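Local coordinates for BLUF domain-containing protein (Acinetobacter baumannii, PDB 6W6Z), which probably serves as a blue-light photoreceptor of the BLUF family, binding a flavin whose light absorption it turns into a signal, at residues Y7-R11 with F115-L119. Sequence-based numbering, arbitrary orientation.
Sequences YASQR and FNPLL. With FMN (flavin mononucleotide), chain B.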
loop_
_atom_site.group_PDB
_atom_site.type_symbol
_atom_site.label_atom_id
_atom_site.label_comp_id
_atom_site.label_asym_id
_atom_site.label_seq_id
_atom_site.Cartn_x
_atom_site.Cartn_y
_atom_site.Cartn_z
ATOM N N TYR A 7 4.995 3.444 -4.167
ATOM C CA TYR A 7 5.264 2.580 -5.326
ATOM C C TYR A 7 3.976 1.892 -5.721
ATOM O O TYR A 7 3.000 1.788 -4.959
ATOM C CB TYR A 7 6.413 1.609 -5.018
ATOM C CG TYR A 7 5.952 0.470 -4.153
ATOM C CD1 TYR A 7 5.373 -0.656 -4.721
ATOM C CD2 TYR A 7 5.986 0.570 -2.769
ATOM C CE1 TYR A 7 4.875 -1.678 -3.923
ATOM C CE2 TYR A 7 5.515 -0.464 -1.966
ATOM C CZ TYR A 7 4.941 -1.581 -2.549
ATOM O OH TYR A 7 4.414 -2.564 -1.766
ATOM N N ALA A 8 3.980 1.387 -6.946
ATOM C CA ALA A 8 2.885 0.539 -7.409
ATOM C C ALA A 8 3.503 -0.760 -7.943
ATOM O O ALA A 8 4.731 -0.798 -8.264
ATOM C CB ALA A 8 2.027 1.279 -8.420
ATOM N N SER A 9 2.723 -1.826 -7.936
ATOM C CA SER A 9 3.202 -3.185 -8.323
ATOM C C SER A 9 2.049 -3.979 -8.934
ATOM O O SER A 9 0.881 -3.613 -8.738
ATOM C CB SER A 9 3.779 -3.940 -7.145
ATOM O OG SER A 9 2.750 -4.258 -6.220
ATOM N N GLN A 10 2.394 -5.027 -9.670
ATOM C CA GLN A 10 1.407 -5.998 -10.204
ATOM C C GLN A 10 1.294 -7.159 -9.215
ATOM O O GLN A 10 2.325 -7.701 -8.715
ATOM C CB GLN A 10 1.838 -6.464 -11.592
ATOM C CG GLN A 10 0.746 -7.254 -12.293
ATOM C CD GLN A 10 -0.410 -6.398 -12.764
ATOM O OE1 GLN A 10 -0.327 -5.182 -12.793
ATOM N NE2 GLN A 10 -1.496 -7.030 -13.176
ATOM N N ARG A 11 0.076 -7.558 -8.900
ATOM C CA ARG A 11 -0.072 -8.733 -8.027
ATOM C C ARG A 11 0.400 -9.962 -8.798
ATOM O O ARG A 11 0.065 -10.053 -9.986
ATOM C CB ARG A 11 -1.526 -8.939 -7.622
ATOM C CG ARG A 11 -1.662 -10.148 -6.724
ATOM C CD ARG A 11 -3.086 -10.390 -6.376
ATOM N NE ARG A 11 -3.779 -11.228 -7.338
ATOM C CZ ARG A 11 -3.715 -12.559 -7.342
ATOM N NH1 ARG A 11 -2.956 -13.195 -6.457
ATOM N NH2 ARG A 11 -4.393 -13.233 -8.250
ATOM N N PHE A 115 -8.526 0.467 -12.973
ATOM C CA PHE A 115 -8.243 1.117 -11.676
ATOM C C PHE A 115 -6.898 0.620 -11.147
ATOM O O PHE A 115 -6.639 0.631 -9.921
ATOM C CB PHE A 115 -9.466 0.808 -10.828
ATOM C CG PHE A 115 -10.719 1.129 -11.587
ATOM C CD1 PHE A 115 -11.051 2.460 -11.801
ATOM C CD2 PHE A 115 -11.503 0.139 -12.155
ATOM C CE1 PHE A 115 -12.196 2.796 -12.503
ATOM C CE2 PHE A 115 -12.630 0.478 -12.871
ATOM C CZ PHE A 115 -12.967 1.809 -13.051
ATOM N N ASN A 116 -6.059 0.217 -12.074
ATOM C CA ASN A 116 -4.704 -0.318 -11.794
ATOM C C ASN A 116 -3.812 0.873 -11.478
ATOM O O ASN A 116 -3.607 1.744 -12.312
ATOM C CB ASN A 116 -4.194 -1.139 -12.975
ATOM C CG ASN A 116 -2.840 -1.781 -12.761
ATOM O OD1 ASN A 116 -1.956 -1.220 -12.103
ATOM N ND2 ASN A 116 -2.682 -2.970 -13.325
ATOM N N PRO A 117 -3.258 0.942 -10.250
ATOM C CA PRO A 117 -2.440 2.078 -9.864
ATOM C C PRO A 117 -1.102 2.190 -10.609
ATOM O O PRO A 117 -0.489 3.227 -10.554
ATOM C CB PRO A 117 -2.205 1.910 -8.349
ATOM C CG PRO A 117 -2.609 0.496 -8.035
ATOM C CD PRO A 117 -3.439 -0.035 -9.179
ATOM N N LEU A 118 -0.686 1.172 -11.369
ATOM C CA LEU A 118 0.507 1.333 -12.235
ATOM C C LEU A 118 0.280 2.442 -13.278
ATOM O O LEU A 118 1.292 2.910 -13.836
ATOM C CB LEU A 118 0.840 -0.008 -12.893
ATOM C CG LEU A 118 1.472 -1.037 -11.964
ATOM C CD1 LEU A 118 1.417 -2.435 -12.570
ATOM C CD2 LEU A 118 2.896 -0.654 -11.651
ATOM N N LEU A 119 -0.976 2.822 -13.556
ATOM C CA LEU A 119 -1.337 3.912 -14.503
ATOM C C LEU A 119 -1.113 5.290 -13.864
ATOM O O LEU A 119 -1.251 6.276 -14.599
ATOM C CB LEU A 119 -2.824 3.808 -14.867
ATOM C CG LEU A 119 -3.286 2.515 -15.534
ATOM C CD1 LEU A 119 -4.806 2.442 -15.532
ATOM C CD2 LEU A 119 -2.745 2.407 -16.941
HETATM N N1 FMN B . 5.829 -5.962 5.269
HETATM C C2 FMN B . 5.900 -5.044 6.249
HETATM O O2 FMN B . 6.596 -5.332 7.274
HETATM N N3 FMN B . 5.376 -3.808 6.111
HETATM C C4 FMN B . 4.680 -3.430 5.026
HETATM O O4 FMN B . 4.169 -2.319 4.911
HETATM C C4A FMN B . 4.507 -4.398 3.951
HETATM N N5 FMN B . 3.827 -4.138 2.853
HETATM C C5A FMN B . 3.784 -5.081 1.878
HETATM C C6 FMN B . 3.062 -4.788 0.744
HETATM C C7 FMN B . 3.004 -5.692 -0.303
HETATM C C7M FMN B . 2.188 -5.317 -1.501
HETATM C C8 FMN B . 3.573 -7.045 -0.171
HETATM C C8M FMN B . 3.425 -8.014 -1.335
HETATM C C9 FMN B . 4.301 -7.331 0.972
HETATM C C9A FMN B . 4.384 -6.405 2.005
HETATM N N10 FMN B . 5.049 -6.685 3.193
HETATM C C10 FMN B . 5.143 -5.695 4.151
HETATM C "C1'" FMN B . 5.698 -8.010 3.474
HETATM C "C2'" FMN B . 7.187 -8.104 3.229
HETATM O "O2'" FMN B . 7.414 -8.172 1.813
HETATM C "C3'" FMN B . 7.697 -9.399 3.913
HETATM O "O3'" FMN B . 6.850 -10.518 3.625
HETATM C "C4'" FMN B . 7.693 -9.325 5.426
HETATM O "O4'" FMN B . 8.428 -8.156 5.856
HETATM C "C5'" FMN B . 8.372 -10.578 6.035
HETATM O "O5'" FMN B . 9.763 -10.711 5.672
HETATM P P FMN B . 10.744 -11.900 6.253
HETATM O O1P FMN B . 10.645 -12.976 5.187
HETATM O O2P FMN B . 12.078 -11.179 6.340
HETATM O O3P FMN B . 10.182 -12.349 7.589
#
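Gln10 and Asn116 both set CG anti to the backbone N (chi1 -169° in Gln10), and a bend at chi2 then turns the amide of Gln10 to meet that of Asn116. The meeting joins two parts of the BLUF fold: strand 2-11, inside the mixed sheet between strands 73-83 and 48-54, and the loop linking helices 101-109 and 125-134, which lies against the sheet face opposite the flavin. Asn116 ND2 donates to Gln10 OE1 at 3.3 Å, fairly straight at 160° and directed at a lone pair in the carbonyl plane; the two amide planes lie 28° apart. Gln10 NE2 bonds to Glu13, so both ends of this amide are held and its rotation is probably fixed. Asn116 closes an Asx turn: its OD1 accepts from Leu118 N at 2.8 Å. The same turn presents Leu118 to the strand. Leu118 CD2 lies 3.8 Å from Ala8 C, over the backbone, while Pro117 CB faces Ala8 CB at 4.3 Å, and Phe50 of strand 48-54 also touches this proline. Strand alternation sends Tyr7 and Ser9 the other way, where Ser9 OG bonds to His73 and Tyr7 OH to Gln51, a flavin-binding residue. On that flavin side, Tyr7 OH comes within 3.6 Å of the FMN methyl carbon C7M.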